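Local coordinates for protein putative alpha/beta hydrolase (Desulfitobacterium hafniense, PDB 4RPC) that is a putative alpha/beta-fold hydrolase whose substrate is not known, with a probable serine nucleophile carried on the elbow that marks this superfamily, at residues F141-L150 against N163-Y174; L13-V24 against K46-E55. One frame throughout, in Å; residues are numbered along the deposited sequence.

Contact 2 comes first along the chain. It builds one edge of the central mixed sheet, where strand 50-54 lies between strands 13-17 and 23-27. Contact 1 follows and lies off the sheet: the end of helix 130-145 and the turn after it meet helix 165-169. The two centres are about 29 Å apart, and the nearest atoms are about 8 Å apart without touching. Each centre lies about 17 Å from the centre of the chain. The contacts share no helix or strand. Contact 2 thus belongs to the alpha/beta hydrolase core, and contact 1 to the helical part inserted between strands 112-119 and 204-210, as expected for a lid in this family.

Contact 1: residues F141-L150 against N163-Y174; sequences FLNLLAGEHL and NNDVEVLQPLIY
His149 and Leu150 grip the carboxylate of Asp165 through its two oxygens. His149 ND1 donates to Asp165 OD1 at 3.0 Å in a nearly straight bond. It meets the oxygen on its syn side but somewhat out of the carboxylate plane, while the oxygen lies in the plane of the ring. Leu150 N donates to Asp165 OD2 at 2.8 Å. Asp165 CG sits between its backbone N and carbonyl carbon (chi1 49°), which brings the carboxylate up to the 149-150 backbone. The pair of bonds should limit its rotation.

The imidazole is also held between two side chains. The amide of Asn163 stacks on one face, its plane only 7° from that of the ring, with Asn163 ND2 3.2 Å from His149 CE1. Asn163 OD1 is hydrogen-bonded to Lys155 NZ. Val166 CG2 lies over the opposite face, toward its rim. An alanine in place of His149 would probably leave Asp165 OD1 without this donor and the Asn163 amide without its stacking partner.

The other end is mainly apolar, though the Gln170 side chain lies along the Leu144 carbonyl. Leu144 CD1 presses on Leu169 CB at 3.6 Å, while its CD2 branch reaches Val166 CG2. The two branches of Ile173 meet different partners. CD1 lies over one face of the Phe141 ring, 4.2 Å from the centroid, a CH-pi contact. CG2 packs 3.6 Å from Leu145 CD2.

Helices 141-145 and 165-169 cross nearly at a right angle (-94°), and Gly147 ends the first in a Schellman motif. Helix 179-191 touches Phe141, helix 154-157 touches Leu150 and Asp165, and helix 243-247 packs on Val168.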
loop_
_atom_site.group_PDB
_atom_site.type_symbol
_atom_site.label_atom_id
_atom_site.label_comp_id
_atom_site.label_asym_id
_atom_site.label_seq_id
_atom_site.Cartn_x
_atom_site.Cartn_y
_atom_site.Cartn_z
ATOM N N PHE A 141 15.606 -4.826 -1.097
ATOM C CA PHE A 141 15.007 -3.791 -1.956
ATOM C C PHE A 141 16.044 -2.848 -2.570
ATOM O O PHE A 141 15.944 -2.489 -3.730
ATOM C CB PHE A 141 13.966 -3.010 -1.196
ATOM C CG PHE A 141 12.586 -3.591 -1.268
ATOM C CD1 PHE A 141 12.350 -4.865 -1.774
ATOM C CD2 PHE A 141 11.514 -2.855 -0.820
ATOM C CE1 PHE A 141 11.059 -5.389 -1.869
ATOM C CE2 PHE A 141 10.223 -3.357 -0.910
ATOM C CZ PHE A 141 9.995 -4.643 -1.430
ATOM N N LEU A 142 17.059 -2.469 -1.797
ATOM C CA LEU A 142 18.100 -1.606 -2.328
ATOM C C LEU A 142 18.924 -2.364 -3.389
ATOM O O LEU A 142 19.302 -1.814 -4.437
ATOM C CB LEU A 142 19.017 -1.077 -1.198
ATOM C CG LEU A 142 18.275 -0.069 -0.352
ATOM C CD1 LEU A 142 19.001 0.167 0.925
ATOM C CD2 LEU A 142 18.016 1.254 -1.105
ATOM N N ASN A 143 19.205 -3.628 -3.104
ATOM C CA ASN A 143 19.851 -4.490 -4.081
ATOM C C ASN A 143 19.143 -4.523 -5.433
ATOM O O ASN A 143 19.790 -4.662 -6.457
ATOM C CB ASN A 143 20.038 -5.904 -3.552
ATOM C CG ASN A 143 21.324 -6.067 -2.794
ATOM O OD1 ASN A 143 22.318 -5.474 -3.123
ATOM N ND2 ASN A 143 21.299 -6.857 -1.756
ATOM N N LEU A 144 17.832 -4.366 -5.451
ATOM C CA LEU A 144 17.112 -4.344 -6.723
ATOM C C LEU A 144 17.616 -3.222 -7.613
ATOM O O LEU A 144 17.615 -3.354 -8.822
ATOM C CB LEU A 144 15.615 -4.183 -6.514
ATOM C CG LEU A 144 14.935 -5.328 -5.778
ATOM C CD1 LEU A 144 13.468 -4.990 -5.504
ATOM C CD2 LEU A 144 15.031 -6.594 -6.602
ATOM N N LEU A 145 18.063 -2.132 -6.992
ATOM C CA LEU A 145 18.567 -0.957 -7.711
ATOM C C LEU A 145 19.885 -1.242 -8.360
ATOM O O LEU A 145 20.262 -0.566 -9.274
ATOM C CB LEU A 145 18.712 0.278 -6.764
ATOM C CG LEU A 145 17.402 0.774 -6.121
ATOM C CD1 LEU A 145 17.677 1.696 -4.930
ATOM C CD2 LEU A 145 16.454 1.447 -7.133
ATOM N N ALA A 146 20.599 -2.224 -7.860
ATOM C CA ALA A 146 21.715 -2.773 -8.580
ATOM C C ALA A 146 21.321 -3.845 -9.600
ATOM O O ALA A 146 22.191 -4.416 -10.240
ATOM C CB ALA A 146 22.708 -3.363 -7.591
ATOM N N GLY A 147 20.037 -4.152 -9.734
ATOM C CA GLY A 147 19.597 -5.241 -10.617
ATOM C C GLY A 147 19.902 -6.611 -10.052
ATOM O O GLY A 147 19.908 -7.591 -10.771
ATOM N N GLU A 148 20.123 -6.686 -8.752
ATOM C CA GLU A 148 20.332 -7.965 -8.121
ATOM C C GLU A 148 19.005 -8.551 -7.610
ATOM O O GLU A 148 18.182 -7.842 -7.064
ATOM C CB GLU A 148 21.291 -7.769 -6.970
ATOM C CG GLU A 148 21.598 -9.001 -6.172
ATOM C CD GLU A 148 22.496 -8.659 -5.004
ATOM O OE1 GLU A 148 23.519 -7.944 -5.237
ATOM O OE2 GLU A 148 22.144 -9.065 -3.856
ATOM N N HIS A 149 18.847 -9.861 -7.734
ATOM C CA HIS A 149 17.610 -10.539 -7.383
ATOM C C HIS A 149 17.382 -10.702 -5.881
ATOM O O HIS A 149 18.334 -10.768 -5.094
ATOM C CB HIS A 149 17.623 -11.922 -8.003
ATOM C CG HIS A 149 17.696 -11.895 -9.487
ATOM N ND1 HIS A 149 16.573 -11.740 -10.270
ATOM C CD2 HIS A 149 18.747 -11.949 -10.331
ATOM C CE1 HIS A 149 16.930 -11.760 -11.546
ATOM N NE2 HIS A 149 18.244 -11.867 -11.607
ATOM N N LEU A 150 16.111 -10.797 -5.506
ATOM C CA LEU A 150 15.730 -11.009 -4.134
ATOM C C LEU A 150 16.241 -12.378 -3.689
ATOM O O LEU A 150 16.293 -13.308 -4.501
ATOM C CB LEU A 150 14.225 -10.936 -3.945
ATOM C CG LEU A 150 13.457 -9.660 -4.349
ATOM C CD1 LEU A 150 11.949 -9.900 -4.440
ATOM C CD2 LEU A 150 13.740 -8.499 -3.425
ATOM N N ASN A 163 12.279 -15.144 -11.855
ATOM C CA ASN A 163 13.335 -14.157 -11.898
ATOM C C ASN A 163 12.944 -12.883 -12.587
ATOM O O ASN A 163 13.775 -12.168 -13.108
ATOM C CB ASN A 163 14.587 -14.742 -12.580
ATOM C CG ASN A 163 15.693 -14.965 -11.624
ATOM O OD1 ASN A 163 15.463 -15.131 -10.423
ATOM N ND2 ASN A 163 16.913 -14.946 -12.132
ATOM N N ASN A 164 11.668 -12.581 -12.559
ATOM C CA ASN A 164 11.200 -11.319 -13.067
ATOM C C ASN A 164 11.122 -10.240 -11.966
ATOM O O ASN A 164 10.590 -9.167 -12.199
ATOM C CB ASN A 164 9.835 -11.544 -13.753
ATOM C CG ASN A 164 8.800 -12.197 -12.830
ATOM O OD1 ASN A 164 9.140 -13.016 -11.953
ATOM N ND2 ASN A 164 7.529 -11.812 -13.004
ATOM N N ASP A 165 11.665 -10.511 -10.770
ATOM C CA ASP A 165 11.558 -9.560 -9.623
ATOM C C ASP A 165 12.230 -8.212 -9.871
ATOM O O ASP A 165 11.700 -7.172 -9.501
ATOM C CB ASP A 165 12.106 -10.200 -8.341
ATOM C CG ASP A 165 13.472 -10.832 -8.541
ATOM O OD1 ASP A 165 13.717 -11.571 -9.530
ATOM O OD2 ASP A 165 14.321 -10.563 -7.700
ATOM N N VAL A 166 13.399 -8.238 -10.514
ATOM C CA VAL A 166 14.051 -7.001 -10.917
ATOM C C VAL A 166 13.213 -6.212 -11.942
ATOM O O VAL A 166 12.949 -5.028 -11.777
ATOM C CB VAL A 166 15.452 -7.277 -11.466
ATOM C CG1 VAL A 166 16.046 -6.036 -12.086
ATOM C CG2 VAL A 166 16.371 -7.724 -10.350
ATOM N N GLU A 167 12.803 -6.856 -13.011
ATOM C CA GLU A 167 12.032 -6.152 -14.043
ATOM C C GLU A 167 10.756 -5.582 -13.439
ATOM O O GLU A 167 10.380 -4.482 -13.753
ATOM C CB GLU A 167 11.738 -7.064 -15.240
ATOM C CG GLU A 167 10.407 -7.777 -15.148
ATOM C CD GLU A 167 9.921 -8.292 -16.497
ATOM O OE1 GLU A 167 10.526 -9.255 -17.035
ATOM O OE2 GLU A 167 8.930 -7.729 -17.009
ATOM N N VAL A 168 10.123 -6.298 -12.523
ATOM C CA VAL A 168 8.860 -5.839 -11.928
ATOM C C VAL A 168 8.967 -4.784 -10.810
ATOM O O VAL A 168 8.177 -3.858 -10.775
ATOM C CB VAL A 168 8.062 -7.020 -11.355
ATOM C CG1 VAL A 168 6.804 -6.542 -10.668
ATOM C CG2 VAL A 168 7.659 -7.995 -12.459
ATOM N N LEU A 169 9.903 -4.956 -9.891
ATOM C CA LEU A 169 9.976 -4.145 -8.686
ATOM C C LEU A 169 10.936 -2.977 -8.811
ATOM O O LEU A 169 10.744 -1.933 -8.217
ATOM C CB LEU A 169 10.418 -5.029 -7.474
ATOM C CG LEU A 169 9.388 -6.045 -6.962
ATOM C CD1 LEU A 169 9.862 -6.902 -5.809
ATOM C CD2 LEU A 169 8.073 -5.373 -6.580
ATOM N N GLN A 170 12.001 -3.160 -9.564
ATOM C CA GLN A 170 13.008 -2.131 -9.655
ATOM C C GLN A 170 12.412 -0.807 -10.093
ATOM O O GLN A 170 12.805 0.224 -9.569
ATOM C CB GLN A 170 14.139 -2.579 -10.581
ATOM C CG GLN A 170 15.348 -1.675 -10.530
ATOM C CD GLN A 170 16.417 -2.030 -11.560
ATOM O OE1 GLN A 170 16.222 -2.808 -12.465
ATOM N NE2 GLN A 170 17.536 -1.444 -11.410
ATOM N N PRO A 171 11.441 -0.811 -11.033
ATOM C CA PRO A 171 10.875 0.489 -11.366
ATOM C C PRO A 171 10.076 1.176 -10.245
ATOM O O PRO A 171 9.768 2.367 -10.401
ATOM C CB PRO A 171 9.879 0.186 -12.512
ATOM C CG PRO A 171 10.134 -1.194 -12.970
ATOM C CD PRO A 171 11.005 -1.886 -11.953
ATOM N N LEU A 172 9.648 0.432 -9.203
ATOM C CA LEU A 172 8.883 1.014 -8.126
ATOM C C LEU A 172 9.723 1.509 -6.971
ATOM O O LEU A 172 9.229 2.234 -6.139
ATOM C CB LEU A 172 7.877 0.007 -7.540
ATOM C CG LEU A 172 6.782 -0.408 -8.512
ATOM C CD1 LEU A 172 5.960 -1.544 -7.924
ATOM C CD2 LEU A 172 5.918 0.798 -8.824
ATOM N N ILE A 173 10.960 1.080 -6.881
ATOM C CA ILE A 173 11.825 1.507 -5.781
ATOM C C ILE A 173 12.252 2.942 -6.008
ATOM O O ILE A 173 12.728 3.297 -7.051
ATOM C CB ILE A 173 13.073 0.660 -5.698
ATOM C CG1 ILE A 173 12.734 -0.825 -5.596
ATOM C CG2 ILE A 173 13.917 1.145 -4.538
ATOM C CD1 ILE A 173 11.866 -1.218 -4.400
ATOM N N TYR A 174 12.073 3.784 -5.014
ATOM C CA TYR A 174 12.364 5.189 -5.160
ATOM C C TYR A 174 13.864 5.290 -5.332
ATOM O O TYR A 174 14.649 4.779 -4.535
ATOM C CB TYR A 174 11.836 6.004 -3.946
ATOM C CG TYR A 174 12.217 7.475 -3.901
ATOM C CD1 TYR A 174 12.152 8.278 -5.018
ATOM C CD2 TYR A 174 12.644 8.048 -2.703
ATOM C CE1 TYR A 174 12.539 9.612 -4.966
ATOM C CE2 TYR A 174 13.030 9.364 -2.630
ATOM C CZ TYR A 174 12.960 10.138 -3.733
ATOM O OH TYR A 174 13.312 11.439 -3.579
#

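Contact 2: residues L13-V24 against K46-E55; sequences LHRMGEPHGPKV and KDRYCLLIPE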
loop_
_atom_site.group_PDB
_atom_site.type_symbol
_atom_site.label_atom_id
_atom_site.label_comp_id
_atom_site.label_asym_id
_atom_site.label_seq_id
_atom_site.Cartn_x
_atom_site.Cartn_y
_atom_site.Cartn_z
ATOM N N LEU A 13 0.718 15.711 1.433
ATOM C CA LEU A 13 -0.374 15.124 0.686
ATOM C C LEU A 13 -0.577 15.866 -0.611
ATOM O O LEU A 13 -0.906 17.040 -0.608
ATOM C CB LEU A 13 -1.658 15.225 1.502
ATOM C CG LEU A 13 -2.888 14.578 0.875
ATOM C CD1 LEU A 13 -2.794 13.070 0.894
ATOM C CD2 LEU A 13 -4.115 15.013 1.632
ATOM N N HIS A 14 -0.374 15.169 -1.711
ATOM C CA HIS A 14 -0.427 15.753 -3.039
ATOM C C HIS A 14 -1.793 15.575 -3.557
ATOM O O HIS A 14 -2.405 14.558 -3.302
ATOM C CB HIS A 14 0.489 15.026 -3.990
ATOM C CG HIS A 14 1.929 15.109 -3.622
ATOM N ND1 HIS A 14 2.761 16.097 -4.096
ATOM C CD2 HIS A 14 2.684 14.323 -2.832
ATOM C CE1 HIS A 14 3.973 15.910 -3.614
ATOM N NE2 HIS A 14 3.950 14.841 -2.841
ATOM N N ARG A 15 -2.262 16.551 -4.325
ATOM C CA ARG A 15 -3.649 16.546 -4.774
ATOM C C ARG A 15 -3.686 16.758 -6.272
ATOM O O ARG A 15 -3.103 17.680 -6.772
ATOM C CB ARG A 15 -4.453 17.609 -4.018
ATOM C CG ARG A 15 -5.929 17.693 -4.398
ATOM C CD ARG A 15 -6.644 18.758 -3.563
ATOM N NE ARG A 15 -8.105 18.606 -3.566
ATOM C CZ ARG A 15 -8.954 19.356 -2.843
ATOM N NH1 ARG A 15 -8.479 20.331 -2.052
ATOM N NH2 ARG A 15 -10.276 19.141 -2.899
HETATM N N MSE A 16 -4.351 15.868 -6.975
HETATM C CA MSE A 16 -4.493 15.947 -8.418
HETATM C C MSE A 16 -5.930 15.648 -8.818
HETATM O O MSE A 16 -6.795 15.352 -7.982
HETATM C CB MSE A 16 -3.557 14.994 -9.173
HETATM C CG MSE A 16 -2.509 14.274 -8.330
HETATM SE SE MSE A 16 -0.685 14.701 -8.906
HETATM C CE MSE A 16 -0.883 15.574 -10.663
ATOM N N GLY A 17 -6.192 15.765 -10.113
ATOM C CA GLY A 17 -7.532 15.526 -10.671
ATOM C C GLY A 17 -8.568 16.563 -10.340
ATOM O O GLY A 17 -8.245 17.705 -10.135
ATOM N N GLU A 18 -9.832 16.156 -10.308
ATOM C CA GLU A 18 -10.940 17.074 -10.105
ATOM C C GLU A 18 -11.197 17.335 -8.615
ATOM O O GLU A 18 -11.729 16.446 -7.926
ATOM C CB GLU A 18 -12.204 16.497 -10.762
ATOM C CG GLU A 18 -12.369 16.867 -12.209
ATOM C CD GLU A 18 -12.269 18.377 -12.417
ATOM O OE1 GLU A 18 -13.001 19.140 -11.716
ATOM O OE2 GLU A 18 -11.404 18.782 -13.229
ATOM N N PRO A 19 -10.855 18.552 -8.104
ATOM C CA PRO A 19 -10.821 18.761 -6.628
ATOM C C PRO A 19 -12.151 18.492 -5.948
ATOM O O PRO A 19 -12.184 17.995 -4.796
ATOM C CB PRO A 19 -10.393 20.223 -6.458
ATOM C CG PRO A 19 -9.852 20.635 -7.788
ATOM C CD PRO A 19 -10.514 19.782 -8.835
ATOM N N HIS A 20 -13.226 18.739 -6.690
ATOM C CA HIS A 20 -14.592 18.529 -6.202
ATOM C C HIS A 20 -15.124 17.122 -6.553
ATOM O O HIS A 20 -16.175 16.702 -6.091
ATOM C CB HIS A 20 -15.500 19.661 -6.755
ATOM C CG HIS A 20 -15.050 21.020 -6.328
ATOM N ND1 HIS A 20 -14.743 22.029 -7.214
ATOM C CD2 HIS A 20 -14.770 21.504 -5.096
ATOM C CE1 HIS A 20 -14.328 23.086 -6.547
ATOM N NE2 HIS A 20 -14.333 22.791 -5.257
ATOM N N GLY A 21 -14.393 16.391 -7.362
ATOM C CA GLY A 21 -14.766 15.006 -7.649
ATOM C C GLY A 21 -14.735 14.072 -6.430
ATOM O O GLY A 21 -14.281 14.449 -5.377
ATOM N N PRO A 22 -15.236 12.835 -6.594
ATOM C CA PRO A 22 -15.153 11.878 -5.490
ATOM C C PRO A 22 -13.704 11.623 -5.081
ATOM O O PRO A 22 -12.813 11.577 -5.934
ATOM C CB PRO A 22 -15.793 10.592 -6.053
ATOM C CG PRO A 22 -16.651 11.042 -7.222
ATOM C CD PRO A 22 -16.089 12.361 -7.713
ATOM N N LYS A 23 -13.481 11.425 -3.784
ATOM C CA LYS A 23 -12.121 11.340 -3.296
ATOM C C LYS A 23 -11.570 9.888 -3.302
ATOM O O LYS A 23 -12.149 8.982 -2.727
ATOM C CB LYS A 23 -12.045 11.925 -1.906
ATOM C CG LYS A 23 -11.821 13.423 -1.896
ATOM C CD LYS A 23 -13.080 14.164 -2.259
ATOM C CE LYS A 23 -12.938 15.608 -1.843
ATOM N NZ LYS A 23 -13.756 16.462 -2.723
ATOM N N VAL A 24 -10.412 9.731 -3.927
ATOM C CA VAL A 24 -9.716 8.501 -4.019
ATOM C C VAL A 24 -8.282 8.713 -3.459
ATOM O O VAL A 24 -7.504 9.529 -3.974
ATOM C CB VAL A 24 -9.691 8.052 -5.487
ATOM C CG1 VAL A 24 -8.863 6.790 -5.672
ATOM C CG2 VAL A 24 -11.128 7.809 -5.994
ATOM N N LYS A 46 -7.886 11.272 -13.382
ATOM C CA LYS A 46 -7.889 12.707 -13.075
ATOM C C LYS A 46 -9.033 13.480 -13.716
ATOM O O LYS A 46 -9.447 14.498 -13.184
ATOM C CB LYS A 46 -6.568 13.365 -13.446
ATOM C CG LYS A 46 -6.246 13.440 -14.923
ATOM C CD LYS A 46 -4.818 13.934 -15.053
ATOM C CE LYS A 46 -4.312 13.967 -16.493
ATOM N NZ LYS A 46 -4.864 15.186 -17.135
ATOM N N ASP A 47 -9.531 12.996 -14.855
ATOM C CA ASP A 47 -10.714 13.584 -15.493
ATOM C C ASP A 47 -11.895 13.745 -14.505
ATOM O O ASP A 47 -12.633 14.704 -14.569
ATOM C CB ASP A 47 -11.136 12.767 -16.751
ATOM C CG ASP A 47 -11.690 11.340 -16.418
ATOM O OD1 ASP A 47 -11.026 10.524 -15.710
ATOM O OD2 ASP A 47 -12.819 11.011 -16.882
ATOM N N ARG A 48 -12.027 12.814 -13.561
ATOM C CA ARG A 48 -13.222 12.685 -12.793
ATOM C C ARG A 48 -12.991 12.695 -11.259
ATOM O O ARG A 48 -13.772 13.273 -10.491
ATOM C CB ARG A 48 -13.897 11.411 -13.269
ATOM C CG ARG A 48 -14.802 10.762 -12.257
ATOM C CD ARG A 48 -16.121 11.507 -12.095
ATOM N NE ARG A 48 -17.157 10.546 -11.691
ATOM C CZ ARG A 48 -18.230 10.830 -10.959
ATOM N NH1 ARG A 48 -18.469 12.077 -10.514
ATOM N NH2 ARG A 48 -19.061 9.840 -10.658
ATOM N N TYR A 49 -11.915 12.074 -10.808
ATOM C CA TYR A 49 -11.681 11.948 -9.385
ATOM C C TYR A 49 -10.718 12.934 -8.800
ATOM O O TYR A 49 -9.789 13.388 -9.469
ATOM C CB TYR A 49 -11.203 10.527 -9.085
ATOM C CG TYR A 49 -12.266 9.563 -9.523
ATOM C CD1 TYR A 49 -13.346 9.336 -8.718
ATOM C CD2 TYR A 49 -12.218 8.954 -10.772
ATOM C CE1 TYR A 49 -14.360 8.496 -9.106
ATOM C CE2 TYR A 49 -13.231 8.100 -11.175
ATOM C CZ TYR A 49 -14.300 7.880 -10.335
ATOM O OH TYR A 49 -15.331 7.067 -10.685
ATOM N N CYS A 50 -10.955 13.230 -7.518
ATOM C CA CYS A 50 -9.997 13.913 -6.713
ATOM C C CYS A 50 -8.994 12.881 -6.149
ATOM O O CYS A 50 -9.351 12.106 -5.305
ATOM C CB CYS A 50 -10.679 14.623 -5.565
ATOM S SG CYS A 50 -9.475 15.530 -4.582
ATOM N N LEU A 51 -7.762 12.884 -6.654
ATOM C CA LEU A 51 -6.738 11.956 -6.241
ATOM C C LEU A 51 -5.941 12.617 -5.156
ATOM O O LEU A 51 -5.440 13.719 -5.322
ATOM C CB LEU A 51 -5.793 11.585 -7.414
ATOM C CG LEU A 51 -6.306 10.694 -8.560
ATOM C CD1 LEU A 51 -7.419 9.748 -8.117
ATOM C CD2 LEU A 51 -6.741 11.484 -9.768
ATOM N N LEU A 52 -5.824 11.938 -4.050
ATOM C CA LEU A 52 -4.966 12.364 -2.976
ATOM C C LEU A 52 -3.869 11.339 -2.720
ATOM O O LEU A 52 -4.163 10.173 -2.403
ATOM C CB LEU A 52 -5.848 12.508 -1.740
ATOM C CG LEU A 52 -7.123 13.353 -1.936
ATOM C CD1 LEU A 52 -8.173 13.033 -0.871
ATOM C CD2 LEU A 52 -6.718 14.810 -1.911
ATOM N N ILE A 53 -2.614 11.764 -2.794
ATOM C CA ILE A 53 -1.495 10.865 -2.742
ATOM C C ILE A 53 -0.483 11.277 -1.684
ATOM O O ILE A 53 0.241 12.237 -1.851
ATOM C CB ILE A 53 -0.774 10.747 -4.103
ATOM C CG1 ILE A 53 -1.790 10.643 -5.288
ATOM C CG2 ILE A 53 0.149 9.559 -4.110
ATOM C CD1 ILE A 53 -2.184 11.952 -5.856
ATOM N N PRO A 54 -0.448 10.572 -0.553
ATOM C CA PRO A 54 0.541 10.983 0.429
ATOM C C PRO A 54 1.968 10.517 0.110
ATOM O O PRO A 54 2.164 9.586 -0.644
ATOM C CB PRO A 54 0.060 10.281 1.704
ATOM C CG PRO A 54 -0.846 9.181 1.251
ATOM C CD PRO A 54 -1.487 9.716 0.022
ATOM N N GLU A 55 2.963 11.155 0.708
ATOM C CA GLU A 55 4.305 10.576 0.816
ATOM C C GLU A 55 4.456 9.933 2.168
ATOM O O GLU A 55 4.205 10.568 3.180
ATOM C CB GLU A 55 5.321 11.679 0.758
ATOM C CG GLU A 55 5.304 12.417 -0.532
ATOM C CD GLU A 55 6.316 13.549 -0.575
ATOM O OE1 GLU A 55 7.060 13.792 0.440
ATOM O OE2 GLU A 55 6.316 14.185 -1.645
#
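The His14 ring meets Glu55 and Ile53 at its edge. Its NE2 donates to Glu55 OE2 at 2.7 Å, and the oxygen lies in the ring plane, though the nitrogen stands above the carboxylate plane. Ile53 O is also at this edge, near CD2. Trp34 stacks on the ring, and Glu55 OE1 forms a salt bridge with Lys12, so both carboxylate oxygens are engaged. Pro22 CD and CG lie over one face of the Arg48 guanidinium, and the proline also meets the Tyr49 ring, with CB 3.8 Å from Tyr49 CD1. Arg48 CG lies over one face of that ring, offset toward the rim. Pro22 O is at its edge, while Val24 CG2 approaches it obliquely. Arg15 NE donates to Cys50 SG at 3.5 Å, with the sulfur tilted a little from the guanidinium plane. Arg15 runs extended, with CG anti to the backbone N (chi1 -180°), alongside Leu52. This carries its NH2 to Pro19 O, which accepts from Lys23 NZ as well.

Two strands flank 50-54. On the antiparallel side His14 and Ile53 exchange two backbone bonds, as do Met16, a selenomethionine, and Leu51. Gly17, with positive phi, passes so close to Tyr49 O that a side chain would clash there. The type I turn from Glu18 to Gly21 then leads to Pro22 and the parallel side. There Val24 N bonds Cys50 O at 2.9 Å and Val24 O receives Leu52 N.

Strand 13-17 is outermost at this end of the seven-stranded sheet, and strand 88-95 lies next to 23-27 on the far side from 50-54. On the side of Leu13, Leu52 and Pro54, helix 70-83 packs through Leu77 and Leu81. On the side of Met16 and Ile53, Trp34 of helix 34-37 lies against both.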